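Phosphoribosylamine--glycine ligase (Thermotoga maritima, PDB 1VKZ) catalyses the ATP-dependent ligation of glycine to 5-phospho-beta-D-ribosylamine, giving glycinamide ribonucleotide in the second step of de novo purine synthesis. Local coordinates at residues A[376-381]-A[394-399]; A[298-303]-A[326-331]. All blocks are in the same frame, centred on the assembly; numbering follows the deposited sequence.

Contact 1 (A[376-381]-A[394-399]); sequences LHCMGT and ELAEKV
C378 of strand 376-381 packs its sulfur against L395, A396 and V399 of the segment 394-399. Its CB leaves the strand on the side facing the helix, and chi1 of -68° sets SG beside the backbone N, anti to the carbonyl carbon. The sulfur does the touching: C378 SG lies 3.9 Å from A396 CA and 4.2 Å from A396 CB, against helix backbone as well as methyl. C378 SG also has L395 CG at 4.1 Å and, beyond the last helical turn, V399 CG2 at 4.1 Å. The second meeting is between branch ends, where L376 CD1 comes to 3.3 Å from V399 CG1, tighter than normal van der Waals contact. The side-chain contacts are apolar, and M379 takes part through its carbonyl, M379 O lying 4.0 Å from L395 CD2. All six touching residues are buried. The segment axes approach to 7.9 Å at 145°, the helix running roughly antiparallel to the strand it covers. Both belong to the C domain of the GARS family, where helix 385-398 packs on one face of the six-stranded antiparallel sheet, C378 and V399 also touching L333 of strand 327-334 and L395 touching I356 of strand 356-364.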
loop_
_atom_site.group_PDB
_atom_site.type_symbol
_atom_site.label_atom_id
_atom_site.label_comp_id
_atom_site.label_asym_id
_atom_site.label_seq_id
_atom_site.Cartn_x
_atom_site.Cartn_y
_atom_site.Cartn_z
ATOM N N LEU A 376 -1.458 15.366 4.667
ATOM C CA LEU A 376 -2.807 15.361 4.113
ATOM C C LEU A 376 -2.863 14.778 2.713
ATOM O O LEU A 376 -1.937 14.924 1.917
ATOM C CB LEU A 376 -3.376 16.791 4.033
ATOM C CG LEU A 376 -3.419 17.529 5.361
ATOM C CD1 LEU A 376 -3.364 19.026 5.177
ATOM C CD2 LEU A 376 -4.658 17.147 6.147
ATOM N N HIS A 377 -4.025 14.213 2.409
ATOM C CA HIS A 377 -4.387 13.827 1.084
ATOM C C HIS A 377 -5.495 14.759 0.630
ATOM O O HIS A 377 -6.574 14.746 1.187
ATOM C CB HIS A 377 -4.801 12.380 1.127
ATOM C CG HIS A 377 -3.729 11.505 1.680
ATOM N ND1 HIS A 377 -2.997 10.644 0.893
ATOM C CD2 HIS A 377 -3.208 11.418 2.926
ATOM C CE1 HIS A 377 -2.097 10.033 1.642
ATOM N NE2 HIS A 377 -2.208 10.480 2.881
ATOM N N CYS A 378 -5.201 15.587 -0.380
ATOM C CA CYS A 378 -6.209 16.431 -1.021
ATOM C C CYS A 378 -6.854 15.756 -2.241
ATOM O O CYS A 378 -6.180 15.404 -3.207
ATOM C CB CYS A 378 -5.596 17.748 -1.408
ATOM S SG CYS A 378 -5.165 18.735 0.037
HETATM N N MSE A 379 -8.158 15.521 -2.168
HETATM C CA MSE A 379 -8.850 14.780 -3.224
HETATM C C MSE A 379 -9.548 15.745 -4.178
HETATM O O MSE A 379 -10.146 16.730 -3.757
HETATM C CB MSE A 379 -9.898 13.796 -2.658
HETATM C CG MSE A 379 -9.413 12.879 -1.519
HETATM SE SE MSE A 379 -7.922 11.698 -2.034
HETATM C CE MSE A 379 -6.634 12.638 -1.444
ATOM N N GLY A 380 -9.442 15.432 -5.467
ATOM C CA GLY A 380 -10.215 16.056 -6.492
ATOM C C GLY A 380 -11.023 14.975 -7.148
ATOM O O GLY A 380 -10.578 13.845 -7.221
ATOM N N THR A 381 -12.222 15.336 -7.623
ATOM C CA THR A 381 -13.101 14.407 -8.323
ATOM C C THR A 381 -13.670 15.092 -9.549
ATOM O O THR A 381 -13.814 16.292 -9.561
ATOM C CB THR A 381 -14.272 13.952 -7.408
ATOM O OG1 THR A 381 -14.950 15.099 -6.880
ATOM C CG2 THR A 381 -13.778 13.209 -6.186
ATOM N N GLU A 394 -6.670 22.783 -6.645
ATOM C CA GLU A 394 -7.401 23.912 -6.084
ATOM C C GLU A 394 -7.512 23.778 -4.570
ATOM O O GLU A 394 -7.349 24.750 -3.829
ATOM C CB GLU A 394 -8.807 24.026 -6.713
ATOM C CG GLU A 394 -8.865 24.604 -8.134
ATOM C CD GLU A 394 -10.209 24.332 -8.838
ATOM O OE1 GLU A 394 -11.187 23.950 -8.151
ATOM O OE2 GLU A 394 -10.311 24.496 -10.085
ATOM N N LEU A 395 -7.762 22.558 -4.108
ATOM C CA LEU A 395 -7.821 22.283 -2.671
ATOM C C LEU A 395 -6.433 22.366 -2.035
ATOM O O LEU A 395 -6.271 22.961 -0.983
ATOM C CB LEU A 395 -8.465 20.920 -2.382
ATOM C CG LEU A 395 -8.687 20.554 -0.917
ATOM C CD1 LEU A 395 -9.311 21.676 -0.170
ATOM C CD2 LEU A 395 -9.542 19.295 -0.797
ATOM N N ALA A 396 -5.424 21.802 -2.666
ATOM C CA ALA A 396 -4.103 21.821 -2.056
ATOM C C ALA A 396 -3.584 23.279 -1.836
ATOM O O ALA A 396 -2.892 23.560 -0.830
ATOM C CB ALA A 396 -3.122 20.986 -2.882
ATOM N N GLU A 397 -3.944 24.190 -2.755
ATOM C CA GLU A 397 -3.606 25.614 -2.633
ATOM C C GLU A 397 -4.317 26.274 -1.445
ATOM O O GLU A 397 -3.802 27.239 -0.893
ATOM C CB GLU A 397 -3.958 26.384 -3.918
ATOM C CG GLU A 397 -3.293 25.895 -5.209
ATOM C CD GLU A 397 -4.121 26.210 -6.467
ATOM O OE1 GLU A 397 -4.748 27.297 -6.512
ATOM O OE2 GLU A 397 -4.154 25.384 -7.417
ATOM N N LYS A 398 -5.493 25.767 -1.060
ATOM C CA LYS A 398 -6.251 26.321 0.088
ATOM C C LYS A 398 -5.725 25.835 1.435
ATOM O O LYS A 398 -6.068 26.368 2.490
ATOM C CB LYS A 398 -7.733 25.940 0.011
ATOM C CG LYS A 398 -8.542 26.657 -1.055
ATOM C CD LYS A 398 -10.052 26.443 -0.811
ATOM C CE LYS A 398 -10.910 27.008 -1.936
ATOM N NZ LYS A 398 -10.658 26.281 -3.218
ATOM N N VAL A 399 -4.903 24.802 1.390
ATOM C CA VAL A 399 -4.468 24.113 2.593
ATOM C C VAL A 399 -3.049 24.581 2.851
ATOM O O VAL A 399 -2.227 24.542 1.931
ATOM C CB VAL A 399 -4.530 22.573 2.415
ATOM C CG1 VAL A 399 -3.934 21.880 3.619
ATOM C CG2 VAL A 399 -5.949 22.104 2.235
#

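Contact 2 (A[298-303]-A[326-331]); sequences IVTLNP and GFAVDV
Apolar packing between L301 and A328 is the main side-chain contact here, with L301 CD2 3.8 Å and L301 CG 3.9 Å from A328 CB. In L301, chi2 of 170° sends CD1 on away from CA, while the other methyl, CD2, turns to the strand and does the touching. T300 CB adds a van der Waals touch, 4.0 Å from A328 CB, so the one methyl of A328 meets two consecutive helix residues. L301 CA and A328 CA are the nearest CA pair across the segments, 6.1 Å apart.

A different contact sets a methyl against backbone. L301 CD2 lies 3.4 Å from G326 O and 3.4 Å from A328 N, covering the peptides that lead into the strand; G326 has a positive phi (74°), which suits glycine. In fold terms, the end of helix 294-301, in the ATP-grasp region, lies on the start of strand 327-334, part of the six-stranded antiparallel sheet that combines C-domain strands with 215-219 and 233-236.

T300 and N302 find polar partners elsewhere: T300 OG1 hydrogen-bonds to E296 O one turn back, while N302, the N-cap of helix 303-315, accepts from G305 N through OD1.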
loop_
_atom_site.group_PDB
_atom_site.type_symbol
_atom_site.label_atom_id
_atom_site.label_comp_id
_atom_site.label_asym_id
_atom_site.label_seq_id
_atom_site.Cartn_x
_atom_site.Cartn_y
_atom_site.Cartn_z
ATOM N N ILE A 298 -9.141 4.796 -4.773
ATOM C CA ILE A 298 -10.060 3.697 -5.017
ATOM C C ILE A 298 -11.352 3.957 -4.276
ATOM O O ILE A 298 -12.419 3.899 -4.837
ATOM C CB ILE A 298 -9.421 2.348 -4.570
ATOM C CG1 ILE A 298 -8.257 1.966 -5.502
ATOM C CG2 ILE A 298 -10.468 1.228 -4.557
ATOM C CD1 ILE A 298 -7.200 0.892 -4.909
ATOM N N VAL A 299 -11.241 4.254 -2.996
ATOM C CA VAL A 299 -12.398 4.559 -2.146
ATOM C C VAL A 299 -13.218 5.742 -2.669
ATOM O O VAL A 299 -14.442 5.708 -2.673
ATOM C CB VAL A 299 -11.920 4.828 -0.700
ATOM C CG1 VAL A 299 -13.015 5.356 0.163
ATOM C CG2 VAL A 299 -11.350 3.535 -0.086
ATOM N N THR A 300 -12.537 6.789 -3.119
ATOM C CA THR A 300 -13.228 7.967 -3.602
ATOM C C THR A 300 -13.903 7.644 -4.899
ATOM O O THR A 300 -14.830 8.313 -5.251
ATOM C CB THR A 300 -12.271 9.155 -3.804
ATOM O OG1 THR A 300 -11.603 9.448 -2.587
ATOM C CG2 THR A 300 -13.036 10.432 -4.085
ATOM N N LEU A 301 -13.449 6.612 -5.610
ATOM C CA LEU A 301 -14.083 6.245 -6.889
ATOM C C LEU A 301 -15.408 5.506 -6.744
ATOM O O LEU A 301 -16.212 5.536 -7.658
ATOM C CB LEU A 301 -13.136 5.419 -7.761
ATOM C CG LEU A 301 -11.980 6.196 -8.390
ATOM C CD1 LEU A 301 -10.974 5.235 -9.013
ATOM C CD2 LEU A 301 -12.477 7.204 -9.419
ATOM N N ASN A 302 -15.622 4.830 -5.615
ATOM C CA ASN A 302 -16.919 4.175 -5.304
ATOM C C ASN A 302 -17.027 3.700 -3.861
ATOM O O ASN A 302 -16.861 2.522 -3.607
ATOM C CB ASN A 302 -17.157 2.950 -6.199
ATOM C CG ASN A 302 -18.563 2.409 -6.062
ATOM O OD1 ASN A 302 -19.343 2.933 -5.281
ATOM N ND2 ASN A 302 -18.891 1.364 -6.812
ATOM N N PRO A 303 -17.321 4.594 -2.927
ATOM C CA PRO A 303 -17.327 4.261 -1.508
ATOM C C PRO A 303 -18.279 3.122 -1.146
ATOM O O PRO A 303 -17.942 2.249 -0.340
ATOM C CB PRO A 303 -17.827 5.553 -0.857
ATOM C CG PRO A 303 -17.478 6.589 -1.792
ATOM C CD PRO A 303 -17.672 6.001 -3.142
ATOM N N GLY A 326 -16.390 8.085 -12.311
ATOM C CA GLY A 326 -15.627 9.285 -12.567
ATOM C C GLY A 326 -14.164 9.027 -12.345
ATOM O O GLY A 326 -13.729 7.908 -12.471
ATOM N N PHE A 327 -13.427 10.088 -12.031
ATOM C CA PHE A 327 -12.003 10.030 -11.781
ATOM C C PHE A 327 -11.690 10.652 -10.427
ATOM O O PHE A 327 -12.325 11.605 -10.000
ATOM C CB PHE A 327 -11.253 10.786 -12.866
ATOM C CG PHE A 327 -11.334 10.156 -14.234
ATOM C CD1 PHE A 327 -12.372 10.463 -15.100
ATOM C CD2 PHE A 327 -10.344 9.299 -14.673
ATOM C CE1 PHE A 327 -12.429 9.900 -16.374
ATOM C CE2 PHE A 327 -10.408 8.714 -15.939
ATOM C CZ PHE A 327 -11.443 9.018 -16.786
ATOM N N ALA A 328 -10.700 10.095 -9.750
ATOM C CA ALA A 328 -10.211 10.647 -8.490
ATOM C C ALA A 328 -8.699 10.976 -8.599
ATOM O O ALA A 328 -7.937 10.253 -9.258
ATOM C CB ALA A 328 -10.492 9.673 -7.353
ATOM N N VAL A 329 -8.295 12.108 -8.012
ATOM C CA VAL A 329 -6.906 12.495 -7.942
ATOM C C VAL A 329 -6.597 12.731 -6.476
ATOM O O VAL A 329 -7.348 13.404 -5.755
ATOM C CB VAL A 329 -6.588 13.762 -8.808
ATOM C CG1 VAL A 329 -5.182 14.299 -8.556
ATOM C CG2 VAL A 329 -6.712 13.452 -10.278
ATOM N N ASP A 330 -5.481 12.178 -6.032
ATOM C CA ASP A 330 -4.969 12.418 -4.689
ATOM C C ASP A 330 -3.683 13.232 -4.822
ATOM O O ASP A 330 -2.731 12.749 -5.407
ATOM C CB ASP A 330 -4.694 11.051 -4.035
ATOM C CG ASP A 330 -4.204 11.143 -2.596
ATOM O OD1 ASP A 330 -3.991 12.269 -2.066
ATOM O OD2 ASP A 330 -4.019 10.098 -1.916
ATOM N N VAL A 331 -3.675 14.469 -4.328
ATOM C CA VAL A 331 -2.451 15.208 -4.184
ATOM C C VAL A 331 -2.077 15.111 -2.711
ATOM O O VAL A 331 -2.799 15.597 -1.854
ATOM C CB VAL A 331 -2.534 16.722 -4.632
ATOM C CG1 VAL A 331 -1.277 17.497 -4.202
ATOM C CG2 VAL A 331 -2.717 16.862 -6.120
#

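From the N terminus, the chain first reaches helix 294-301, whose end meets strand 327-334 in contact 2, closing a loop of 22 residues that includes helix 303-315. It then passes through strands 356-364 and 367-370 before contact 1 closes a shorter loop of 12 residues, mostly helix, between strand 374-382 and the end of helix 385-398. The loops follow in series, neither nesting nor crossing. The contact centres lie about 13 Å apart, and they meet through one sheet: strands 327-334 and 374-382 are antiparallel neighbours, with C378 N 2.8 Å from V331 O and G380 N 2.9 Å from V329 O, both probable hydrogen bonds. Contact 2 ties the ATP-grasp part to the C-terminal part; contact 1 fastens helix 385-398 to the sheet within the latter.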